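Local coordinates for protein Ika8 (Synthetic construct, PDB 6G6O) that folds into a computationally designed, symmetrical eight-bladed beta-propeller of the WD40 type, at residues A[30-33]-A[34-38]; A[79-82]-A[83-86]. All blocks are in the same frame, centred on the assembly; numbering follows the deposited sequence.

Contact 1. Residues A[30-33]-A[34-38]; sequences SGAA and DGTIK
Ala32 meets two side-chain oxygens, one from Asp34 within the turn and one from Thr36 just past it: its methyl CB lies 3.3 Å from Asp34 OD1 and 3.4 Å from Thr36 OG1. Those two oxygens are themselves joined, the Thr36 hydroxyl donating to Asp34 OD1 at a very short distance. OD1 also accepts the backbone N of Thr36 at 3.0 Å, which closes an Asx turn; this N-H comes from above the carboxylate, 40° out of its plane. With chi1 at 56°, CG of Asp34 sits between its own N and carbonyl carbon, which turns the carboxylate toward Thr36 N and OG1, and the two bonds then restrict its rotation. The backbone beneath is a type I turn from Ala32 to Gly35 with a G1 beta bulge at Gly35. Gly35 N bonds to Ala32 O at 3.1 Å, and Ala32 N bonds to Thr36 O; positive phi at Gly35 lets the chain return. In WD40 blades this tight hairpin carries the aspartate of the Asp-His-Ser/Thr-Trp network, and the surroundings are consistent with a variant of it: His14 ND1 bonds Thr36 OG1, which in turn bonds Asp34, and Ser30 OG bonds Trp40 NE1. One step further from the turn, Ser30 and Lys38 form an antiparallel hydrogen-bonded pair, with Lys38 N to Ser30 O at 2.9 Å and Ser30 N to Lys38 O at 3.0 Å. Their side chains share one face of the sheet, while the lysine amine leads off to a salt bridge with Asp50. On the other face, Ile37 sets CG2 3.6 Å from Ser30 O.

Contact 2. Residues A[79-82]-A[83-86]; sequences VWYI and GTGQ
The loop Ile82 to Gln86 turns the end of strand 77-81 back toward strand 87-88, and Trp80, Tyr81, Gly85 and Gln86 carry its contacts. Two backbone bonds frame it: Gly85 N donates to Tyr81 O over a short 2.6 Å, an alpha-turn, and Tyr81 N donates to Gln86 O at 2.9 Å. Gly85, at positive phi, brings its CA obliquely to the Trp80 indole, 3.5 Å from CE3, while CB of the same tryptophan closes to 3.1 Å of Gln86 O. Tyr81 faces the loop differently. With CG anti to the backbone N (chi1 -171°), its ring leans over the turn, so that Gly83 N lies 3.7 Å above one face, toward the rim, and Thr84 OG1 meets the edge in plane, 3.4 Å from CD2. That hydroxyl also receives a weak bond from Gln86 N. A water donates to Ile82 O at 2.7 Å on the outside of the bend. Beyond the loop, the Trp80 ring stacks on His51. A Trp-Tyr pair here stands where WD40 repeats usually carry their Trp-Asp signature, at the end of the third strand, just before the hairpin to the outer strand of a propeller blade.

How the contacts relate
Read from the N terminus, contact 1 comes first, closing the hairpin between strands 27-32 and 37-41 in the middle of the four-stranded sheet 18-51. The chain completes that sheet with strand 47-51, then crosses to the next blade through strands 58-64, 67-72 and 77-81 before contact 2 turns it toward strand 87-88. The two are in series: neither encloses the other, and both close very short loops, one linking the two middle strands of a blade and the other leading to an outer one. Their centres lie about 15 Å apart, yet they touch, Ile37 CG2 packing 3.7 Å from Trp80 CZ2. Through that pair the hairpin of one blade meets the third strand of its neighbour, illustrating how propeller blades pack face to face.

Contact 1. Residues A[30-33]-A[34-38]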
loop_
_atom_site.group_PDB
_atom_site.type_symbol
_atom_site.label_atom_id
_atom_site.label_comp_id
_atom_site.label_asym_id
_atom_site.label_seq_id
_atom_site.Cartn_x
_atom_site.Cartn_y
_atom_site.Cartn_z
ATOM N N SER A 30 11.955 2.057 -6.464
ATOM C CA SER A 30 11.646 0.639 -6.387
ATOM C C SER A 30 12.592 -0.044 -5.411
ATOM O O SER A 30 13.786 0.264 -5.370
ATOM C CB SER A 30 11.741 -0.023 -7.767
ATOM O OG SER A 30 13.076 -0.029 -8.240
ATOM N N GLY A 31 12.049 -0.964 -4.621
ATOM C CA GLY A 31 12.842 -1.767 -3.712
ATOM C C GLY A 31 12.674 -3.238 -4.035
ATOM O O GLY A 31 11.613 -3.672 -4.484
ATOM N N ALA A 32 13.733 -4.004 -3.802
ATOM C CA ALA A 32 13.761 -5.414 -4.150
ATOM C C ALA A 32 14.046 -6.260 -2.916
ATOM O O ALA A 32 14.455 -5.760 -1.865
ATOM C CB ALA A 32 14.802 -5.692 -5.241
ATOM N N ALA A 33 13.830 -7.570 -3.064
ATOM C CA ALA A 33 13.994 -8.492 -1.948
ATOM C C ALA A 33 15.448 -8.652 -1.523
ATOM O O ALA A 33 15.705 -9.189 -0.441
ATOM C CB ALA A 33 13.404 -9.855 -2.305
ATOM N N ASP A 34 16.402 -8.212 -2.340
ATOM C CA ASP A 34 17.808 -8.282 -1.972
ATOM C C ASP A 34 18.288 -7.036 -1.239
ATOM O O ASP A 34 19.485 -6.915 -0.960
ATOM C CB ASP A 34 18.674 -8.532 -3.214
ATOM C CG ASP A 34 18.460 -7.499 -4.306
ATOM O OD1 ASP A 34 17.778 -6.483 -4.064
ATOM O OD2 ASP A 34 18.981 -7.709 -5.420
ATOM N N GLY A 35 17.382 -6.114 -0.916
ATOM C CA GLY A 35 17.732 -4.892 -0.230
ATOM C C GLY A 35 18.048 -3.719 -1.127
ATOM O O GLY A 35 18.244 -2.609 -0.621
ATOM N N THR A 36 18.093 -3.925 -2.440
ATOM C CA THR A 36 18.481 -2.871 -3.365
ATOM C C THR A 36 17.319 -1.918 -3.610
ATOM O O THR A 36 16.183 -2.349 -3.828
ATOM C CB THR A 36 18.956 -3.475 -4.687
ATOM O OG1 THR A 36 17.930 -4.319 -5.224
ATOM C CG2 THR A 36 20.217 -4.298 -4.471
ATOM N N ILE A 37 17.609 -0.621 -3.567
ATOM C CA ILE A 37 16.650 0.426 -3.894
ATOM C C ILE A 37 17.193 1.194 -5.090
ATOM O O ILE A 37 18.369 1.575 -5.105
ATOM C CB ILE A 37 16.402 1.369 -2.702
ATOM C CG1 ILE A 37 15.908 0.579 -1.489
ATOM C CG2 ILE A 37 15.401 2.453 -3.074
ATOM C CD1 ILE A 37 15.421 1.449 -0.355
ATOM N N LYS A 38 16.344 1.411 -6.092
ATOM C CA LYS A 38 16.737 2.106 -7.309
ATOM C C LYS A 38 15.783 3.261 -7.575
ATOM O O LYS A 38 14.573 3.140 -7.360
ATOM C CB LYS A 38 16.758 1.152 -8.510
ATOM C CG LYS A 38 17.907 0.158 -8.484
ATOM C CD LYS A 38 17.751 -0.894 -9.570
ATOM C CE LYS A 38 18.927 -1.861 -9.583
ATOM N NZ LYS A 38 20.189 -1.194 -10.009
#

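Contact 2. Residues A[79-82]-A[83-86]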
loop_
_atom_site.group_PDB
_atom_site.type_symbol
_atom_site.label_atom_id
_atom_site.label_comp_id
_atom_site.label_asym_id
_atom_site.label_seq_id
_atom_site.Cartn_x
_atom_site.Cartn_y
_atom_site.Cartn_z
ATOM N N VAL A 79 15.443 7.333 6.180
ATOM C CA VAL A 79 14.883 8.546 5.597
ATOM C C VAL A 79 16.002 9.235 4.830
ATOM O O VAL A 79 17.039 9.573 5.416
ATOM C CB VAL A 79 14.299 9.477 6.672
ATOM C CG1 VAL A 79 13.773 10.755 6.047
ATOM C CG2 VAL A 79 13.208 8.764 7.458
ATOM N N TRP A 80 15.807 9.439 3.529
ATOM C CA TRP A 80 16.895 9.953 2.713
ATOM C C TRP A 80 16.366 10.862 1.612
ATOM O O TRP A 80 15.182 10.838 1.264
ATOM C CB TRP A 80 17.739 8.816 2.114
ATOM C CG TRP A 80 16.966 7.634 1.609
ATOM C CD1 TRP A 80 16.392 6.647 2.356
ATOM C CD2 TRP A 80 16.719 7.296 0.239
ATOM N NE1 TRP A 80 15.786 5.725 1.537
ATOM C CE2 TRP A 80 15.974 6.100 0.232
ATOM C CE3 TRP A 80 17.048 7.893 -0.983
ATOM C CZ2 TRP A 80 15.552 5.489 -0.948
ATOM C CZ3 TRP A 80 16.630 7.286 -2.153
ATOM C CH2 TRP A 80 15.890 6.096 -2.127
ATOM N N TYR A 81 17.278 11.667 1.072
ATOM C CA TYR A 81 16.964 12.630 0.025
ATOM C C TYR A 81 16.904 11.930 -1.328
ATOM O O TYR A 81 17.817 11.183 -1.690
ATOM C CB TYR A 81 18.021 13.735 0.012
ATOM C CG TYR A 81 17.708 14.917 -0.876
ATOM C CD1 TYR A 81 16.457 15.516 -0.858
ATOM C CD2 TYR A 81 18.677 15.447 -1.720
ATOM C CE1 TYR A 81 16.175 16.600 -1.666
ATOM C CE2 TYR A 81 18.404 16.530 -2.529
ATOM C CZ TYR A 81 17.154 17.101 -2.499
ATOM O OH TYR A 81 16.880 18.182 -3.303
ATOM N N ILE A 82 15.829 12.177 -2.079
ATOM C CA ILE A 82 15.656 11.497 -3.359
ATOM C C ILE A 82 16.724 11.925 -4.359
ATOM O O ILE A 82 17.142 11.129 -5.209
ATOM C CB ILE A 82 14.235 11.739 -3.904
ATOM C CG1 ILE A 82 13.974 10.863 -5.131
ATOM C CG2 ILE A 82 14.017 13.208 -4.233
ATOM C CD1 ILE A 82 14.025 9.388 -4.835
ATOM N N GLY A 83 17.199 13.169 -4.268
ATOM C CA GLY A 83 18.151 13.662 -5.247
ATOM C C GLY A 83 19.547 13.100 -5.074
ATOM O O GLY A 83 20.260 12.893 -6.060
ATOM N N THR A 84 19.958 12.849 -3.834
ATOM C CA THR A 84 21.292 12.345 -3.556
ATOM C C THR A 84 21.311 10.959 -2.933
ATOM O O THR A 84 22.383 10.347 -2.873
ATOM C CB THR A 84 22.051 13.307 -2.626
ATOM O OG1 THR A 84 21.342 13.434 -1.386
ATOM C CG2 THR A 84 22.189 14.674 -3.270
ATOM N N GLY A 85 20.174 10.445 -2.473
ATOM C CA GLY A 85 20.188 9.194 -1.742
ATOM C C GLY A 85 20.832 9.275 -0.380
ATOM O O GLY A 85 20.996 8.241 0.275
ATOM N N GLN A 86 21.198 10.472 0.067
ATOM C CA GLN A 86 21.901 10.642 1.328
ATOM C C GLN A 86 20.931 10.573 2.497
ATOM O O GLN A 86 19.832 11.133 2.444
ATOM C CB GLN A 86 22.643 11.977 1.348
ATOM C CG GLN A 86 23.976 11.938 0.634
ATOM C CD GLN A 86 24.964 11.029 1.325
ATOM O OE1 GLN A 86 25.169 11.122 2.535
ATOM N NE2 GLN A 86 25.573 10.129 0.563
HETATM O O HOH W 1 18.796 10.188 -7.086
#